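Local coordinates for SeviL (Septifer virgatus, PDB 6LF2), which binds the glycans of GM1b and asialo-GM1 as an R-type lectin with a beta-trefoil fold, at residues B[66-70]-B[71-75]; B[22-26]-B[27-31]. All coordinates share one frame; numbering follows the deposited sequence.

Contact 1 (B[66-70]-B[71-75])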
loop_
_atom_site.group_PDB
_atom_site.type_symbol
_atom_site.label_atom_id
_atom_site.label_comp_id
_atom_site.label_asym_id
_atom_site.label_seq_id
_atom_site.Cartn_x
_atom_site.Cartn_y
_atom_site.Cartn_z
ATOM N N GLN B 66 -11.735 16.483 4.917
ATOM C CA GLN B 66 -12.840 17.327 4.499
ATOM C C GLN B 66 -12.497 18.015 3.189
ATOM O O GLN B 66 -11.344 18.371 2.946
ATOM C CB GLN B 66 -13.141 18.388 5.568
ATOM C CG GLN B 66 -14.291 19.332 5.246
ATOM C CD GLN B 66 -14.431 20.425 6.288
ATOM O OE1 GLN B 66 -13.430 20.932 6.810
ATOM N NE2 GLN B 66 -15.672 20.786 6.613
ATOM N N TYR B 67 -13.508 18.220 2.346
ATOM C CA TYR B 67 -13.386 19.140 1.223
ATOM C C TYR B 67 -14.450 20.214 1.372
ATOM O O TYR B 67 -15.632 19.892 1.506
ATOM C CB TYR B 67 -13.544 18.420 -0.114
ATOM C CG TYR B 67 -13.299 19.330 -1.291
ATOM C CD1 TYR B 67 -12.122 20.044 -1.389
ATOM C CD2 TYR B 67 -14.242 19.471 -2.300
ATOM C CE1 TYR B 67 -11.876 20.875 -2.453
ATOM C CE2 TYR B 67 -14.007 20.300 -3.374
ATOM C CZ TYR B 67 -12.825 20.997 -3.444
ATOM O OH TYR B 67 -12.583 21.822 -4.512
ATOM N N ASN B 68 -14.034 21.481 1.361
ATOM C CA ASN B 68 -14.948 22.584 1.644
ATOM C C ASN B 68 -15.352 23.356 0.395
ATOM O O ASN B 68 -15.890 24.463 0.513
ATOM C CB ASN B 68 -14.335 23.538 2.675
ATOM C CG ASN B 68 -13.089 24.232 2.169
ATOM O OD1 ASN B 68 -12.786 24.218 0.977
ATOM N ND2 ASN B 68 -12.350 24.852 3.087
ATOM N N GLY B 69 -15.093 22.807 -0.791
ATOM C CA GLY B 69 -15.302 23.500 -2.040
ATOM C C GLY B 69 -14.097 24.262 -2.547
ATOM O O GLY B 69 -14.049 24.595 -3.737
ATOM N N GLU B 70 -13.125 24.544 -1.690
ATOM C CA GLU B 70 -11.917 25.276 -2.066
ATOM C C GLU B 70 -10.645 24.488 -1.810
ATOM O O GLU B 70 -9.751 24.472 -2.664
ATOM C CB GLU B 70 -11.834 26.613 -1.309
ATOM C CG GLU B 70 -13.060 27.512 -1.444
ATOM C CD GLU B 70 -13.034 28.382 -2.692
ATOM O OE1 GLU B 70 -12.037 28.326 -3.445
ATOM O OE2 GLU B 70 -14.014 29.131 -2.913
ATOM N N GLN B 71 -10.527 23.827 -0.658
ATOM C CA GLN B 71 -9.358 22.989 -0.439
ATOM C C GLN B 71 -9.706 21.775 0.409
ATOM O O GLN B 71 -10.742 21.719 1.075
ATOM C CB GLN B 71 -8.204 23.777 0.191
ATOM C CG GLN B 71 -8.593 24.828 1.193
ATOM C CD GLN B 71 -7.401 25.691 1.584
ATOM O OE1 GLN B 71 -6.364 25.678 0.911
ATOM N NE2 GLN B 71 -7.540 26.440 2.673
ATOM N N VAL B 72 -8.833 20.772 0.323
ATOM C CA VAL B 72 -8.898 19.614 1.199
ATOM C C VAL B 72 -8.189 19.962 2.498
ATOM O O VAL B 72 -7.045 20.430 2.479
ATOM C CB VAL B 72 -8.254 18.393 0.525
ATOM C CG1 VAL B 72 -8.348 17.158 1.428
ATOM C CG2 VAL B 72 -8.912 18.142 -0.815
ATOM N N ILE B 73 -8.871 19.750 3.624
ATOM C CA ILE B 73 -8.362 20.110 4.942
ATOM C C ILE B 73 -8.831 19.055 5.932
ATOM O O ILE B 73 -9.674 18.211 5.620
ATOM C CB ILE B 73 -8.844 21.513 5.384
ATOM C CG1 ILE B 73 -10.366 21.558 5.372
ATOM C CG2 ILE B 73 -8.287 22.604 4.470
ATOM C CD1 ILE B 73 -10.929 22.865 5.900
ATOM N N MET B 74 -8.285 19.115 7.149
ATOM C CA MET B 74 -8.762 18.291 8.253
ATOM C C MET B 74 -9.739 19.103 9.098
ATOM O O MET B 74 -9.448 20.249 9.460
ATOM C CB MET B 74 -7.594 17.789 9.107
ATOM C CG MET B 74 -6.590 16.913 8.331
ATOM S SD MET B 74 -7.300 15.355 7.770
ATOM C CE MET B 74 -7.771 14.602 9.331
ATOM N N SER B 75 -10.893 18.509 9.398
ATOM C CA SER B 75 -11.942 19.131 10.197
ATOM C C SER B 75 -11.948 18.557 11.609
ATOM O O SER B 75 -11.842 17.341 11.793
ATOM C CB SER B 75 -13.313 18.908 9.546
ATOM O OG SER B 75 -14.367 19.399 10.369
HETATM O O HOH W 1 -16.048 21.594 9.278
#

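Contact 2 (B[22-26]-B[27-31]). With NGA (2-acetamido-2-deoxy-beta-D-galactopyranose), chain D; GAL (beta-D-galactopyranose), chain C.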
loop_
_atom_site.group_PDB
_atom_site.type_symbol
_atom_site.label_atom_id
_atom_site.label_comp_id
_atom_site.label_asym_id
_atom_site.label_seq_id
_atom_site.Cartn_x
_atom_site.Cartn_y
_atom_site.Cartn_z
ATOM N N ARG B 22 1.481 8.203 -0.576
ATOM C CA ARG B 22 0.532 7.963 0.503
ATOM C C ARG B 22 0.074 9.289 1.095
ATOM O O ARG B 22 0.893 10.174 1.363
ATOM C CB ARG B 22 1.150 7.069 1.589
ATOM C CG ARG B 22 1.034 5.570 1.297
ATOM C CD ARG B 22 2.302 4.796 1.671
ATOM N NE ARG B 22 3.302 4.878 0.603
ATOM C CZ ARG B 22 4.491 5.460 0.712
ATOM N NH1 ARG B 22 4.874 6.019 1.853
ATOM N NH2 ARG B 22 5.310 5.483 -0.335
ATOM N N ALA B 23 -1.243 9.431 1.264
ATOM C CA ALA B 23 -1.794 10.565 1.992
ATOM C C ALA B 23 -1.308 10.533 3.435
ATOM O O ALA B 23 -1.226 9.467 4.038
ATOM C CB ALA B 23 -3.322 10.503 1.954
ATOM N N PHE B 24 -0.991 11.701 3.992
ATOM C CA PHE B 24 -0.550 11.762 5.383
ATOM C C PHE B 24 -1.102 13.020 6.045
ATOM O O PHE B 24 -1.440 13.999 5.377
ATOM C CB PHE B 24 0.985 11.731 5.500
ATOM C CG PHE B 24 1.670 12.989 5.025
ATOM C CD1 PHE B 24 2.060 13.124 3.700
ATOM C CD2 PHE B 24 1.916 14.044 5.905
ATOM C CE1 PHE B 24 2.697 14.287 3.252
ATOM C CE2 PHE B 24 2.535 15.215 5.460
ATOM C CZ PHE B 24 2.928 15.333 4.132
ATOM N N TYR B 25 -1.181 12.982 7.377
ATOM C CA TYR B 25 -1.486 14.175 8.165
ATOM C C TYR B 25 -0.595 14.159 9.399
ATOM O O TYR B 25 -0.740 13.277 10.249
ATOM C CB TYR B 25 -2.960 14.248 8.567
ATOM C CG TYR B 25 -3.244 15.445 9.458
ATOM C CD1 TYR B 25 -2.988 16.726 9.011
ATOM C CD2 TYR B 25 -3.747 15.284 10.749
ATOM C CE1 TYR B 25 -3.236 17.835 9.818
ATOM C CE2 TYR B 25 -3.994 16.390 11.564
ATOM C CZ TYR B 25 -3.730 17.658 11.088
ATOM O OH TYR B 25 -3.968 18.776 11.878
ATOM N N ASN B 26 0.306 15.138 9.490
ATOM C CA ASN B 26 1.181 15.319 10.649
ATOM C C ASN B 26 0.641 16.466 11.496
ATOM O O ASN B 26 0.720 17.632 11.091
ATOM C CB ASN B 26 2.617 15.602 10.213
ATOM C CG ASN B 26 3.607 15.473 11.360
ATOM O OD1 ASN B 26 3.721 16.369 12.207
ATOM N ND2 ASN B 26 4.335 14.355 11.394
ATOM N N LEU B 27 0.121 16.129 12.677
ATOM C CA LEU B 27 -0.483 17.131 13.551
ATOM C C LEU B 27 0.523 18.205 13.959
ATOM O O LEU B 27 0.215 19.402 13.911
ATOM C CB LEU B 27 -1.073 16.445 14.782
ATOM C CG LEU B 27 -1.672 17.366 15.847
ATOM C CD1 LEU B 27 -2.854 18.122 15.274
ATOM C CD2 LEU B 27 -2.097 16.549 17.029
ATOM N N GLY B 28 1.738 17.799 14.340
ATOM C CA GLY B 28 2.698 18.758 14.868
ATOM C C GLY B 28 3.108 19.814 13.862
ATOM O O GLY B 28 3.312 20.976 14.217
ATOM N N ARG B 29 3.247 19.430 12.597
ATOM C CA ARG B 29 3.597 20.382 11.554
ATOM C C ARG B 29 2.375 21.025 10.916
ATOM O O ARG B 29 2.535 21.879 10.038
ATOM C CB ARG B 29 4.433 19.702 10.462
ATOM C CG ARG B 29 5.757 19.132 10.937
ATOM C CD ARG B 29 6.738 18.965 9.775
ATOM N NE ARG B 29 6.152 18.264 8.634
ATOM C CZ ARG B 29 5.979 16.947 8.570
ATOM N NH1 ARG B 29 5.429 16.399 7.490
ATOM N NH2 ARG B 29 6.342 16.178 9.592
ATOM N N LYS B 30 1.172 20.628 11.326
ATOM C CA LYS B 30 -0.061 21.034 10.661
ATOM C C LYS B 30 0.047 20.789 9.159
ATOM O O LYS B 30 -0.229 21.666 8.339
ATOM C CB LYS B 30 -0.382 22.498 10.961
ATOM C CG LYS B 30 -0.491 22.795 12.441
ATOM C CD LYS B 30 -1.554 21.922 13.094
ATOM C CE LYS B 30 -1.769 22.316 14.552
ATOM N NZ LYS B 30 -1.973 23.788 14.705
ATOM N N ASP B 31 0.493 19.583 8.801
ATOM C CA ASP B 31 0.869 19.259 7.428
ATOM C C ASP B 31 -0.009 18.132 6.896
ATOM O O ASP B 31 0.052 17.002 7.390
ATOM C CB ASP B 31 2.346 18.869 7.354
ATOM C CG ASP B 31 2.869 18.835 5.932
ATOM O OD1 ASP B 31 2.124 19.271 5.033
ATOM O OD2 ASP B 31 4.021 18.385 5.714
HETATM C C1 NGA D . 8.339 13.795 5.910
HETATM C C2 NGA D . 8.369 14.166 7.392
HETATM C C3 NGA D . 7.789 13.047 8.249
HETATM C C4 NGA D . 6.439 12.593 7.695
HETATM C C5 NGA D . 6.512 12.343 6.189
HETATM C C6 NGA D . 5.146 11.994 5.599
HETATM C C7 NGA D . 10.013 15.740 8.265
HETATM C C8 NGA D . 11.298 15.898 9.026
HETATM N N2 NGA D . 9.717 14.517 7.814
HETATM O O3 NGA D . 7.583 13.556 9.551
HETATM O O4 NGA D . 5.464 13.588 7.959
HETATM O O5 NGA D . 6.997 13.503 5.554
HETATM O O6 NGA D . 4.715 10.728 6.023
HETATM O O7 NGA D . 9.290 16.717 8.075
HETATM C C1 GAL C . 7.776 12.596 10.602
HETATM C C2 GAL C . 8.121 13.396 11.876
HETATM C C3 GAL C . 8.224 12.485 13.098
HETATM C C4 GAL C . 6.903 11.697 13.257
HETATM C C5 GAL C . 6.659 10.954 11.933
HETATM C C6 GAL C . 5.358 10.197 11.844
HETATM O O2 GAL C . 9.356 14.104 11.740
HETATM O O3 GAL C . 8.474 13.240 14.287
HETATM O O4 GAL C . 5.781 12.568 13.569
HETATM O O5 GAL C . 6.626 11.865 10.824
HETATM O O6 GAL C . 5.386 9.065 12.657
#

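Contact 1 (B[66-70]-B[71-75])
Gln-66 and Ile-73 face each other as the hydrogen-bonded antiparallel pair of a tight hairpin, their side chains side by side and pointing the same way. The glutamine chain runs out fully extended (chi1 -180°, chi2 -175°), which brings OE1 to 3.3 Å from CD1 of Ile-73 and 3.4 Å from CB of Ser-75. Its other amide atom, NE2, has two acceptors, Thr-81 OG1 and a water 2.8 Å away. That water links it to Ser-75 by donating to OG, which is also hydrogen-bonded to Ile-77 O.

At the turn, chi1 of 64° puts CG of Asn-68 between N and the carbonyl carbon and turns OD1 in toward the N-H groups of the loop. OD1 then takes two of them, Glu-70 N at 2.7 Å, an Asx turn, and Gln-71 N at 2.8 Å. Both donors lie tilted out of the amide plane. Gly-69 lays its N over the centre of the Tyr-67 ring, whose CD1 meets CG2 of Val-72 at 3.8 Å.

The hairpin joins strands 63-67 and 72-75 of the trefoil; Val-72 packs on Leu-32 of strand 31-35 and Leu-114 of strand 113-117, and Tyr-67 meets the ring of His-103.

Contact 2 (B[22-26]-B[27-31])
The guanidinium of Arg-29 lies between protein and sugar: CB of Asn-26 sits 3.6 Å above one face, and O7 of the N-acetylgalactosamine lies over the opposite one, both offset toward the rim. O4 of that sugar comes in at the edge, in plane. The Phe-24 ring carries the sugar's C6 over the centre of one face, a CH-pi type of packing, and has OD2 of Asp-31 at its edge, 3.5 Å from CE2, with ring and carboxylate planes nearly perpendicular. The Tyr-25 ring has Leu-27 N over one face, toward the rim, and its side chain runs side by side with that of Lys-30.

From this position Arg-29 spreads its two terminal nitrogens. NH1 donates to sugar O4 at 2.9 Å and makes a salt bridge with Asp-31 OD2 at 3.0 Å, approaching that oxygen on its anti side. NH2 reaches O3 of the same sugar at 2.9 Å, with a longer bond to O4. A bend at chi3 (-50°) turns the arginine chain back across Asn-26, which it crosses at about a right angle.

Asn-26 works with both ends of its amide. OD1 accepts Arg-29 N at 3.1 Å, in the carbonyl plane and on a lone pair, while ND2 is shared between Asp-42 OD2 and O4 of a galactose at 3.2 Å. The backbone closes as a type I turn from Leu-27 to Lys-30, and Lys-30 and Asp-31 together oppose Asn-26 as a G1 beta bulge.

Asp-31, with the sugar O3 and O4, helps set the rotation of the guanidinium and probably offsets its charge, while Asn-26 holds the backbone that carries it. Asp-42 and Gln-43 also bond the N-acetylgalactosamine, consistent with a pocket that recognises sugar hydroxyls through charged and amide groups and packs C6 against an aromatic face.

In the fold
Both contacts are hairpin turns between antiparallel strands, and both are partly buried, with centres about 14 Å apart. Contact 1 is centred about 11 Å from the centre of the chain; contact 2, a separate hairpin pair of strands 22-26 and 31-35, lies about 13 Å out and faces the bound glycan. They touch where CG of Met-74 packs 3.7 Å from CD1 of Tyr-25, and Leu-32 lies against side chains of both, so the two hairpins meet through apolar side chains around Leu-32. Outward they differ. In 66-75 an asparagine serves the turn's own backbone N-H groups; in 22-31 another asparagine divides its amide between turn and glycan, and a charged pair takes its place at the binding site.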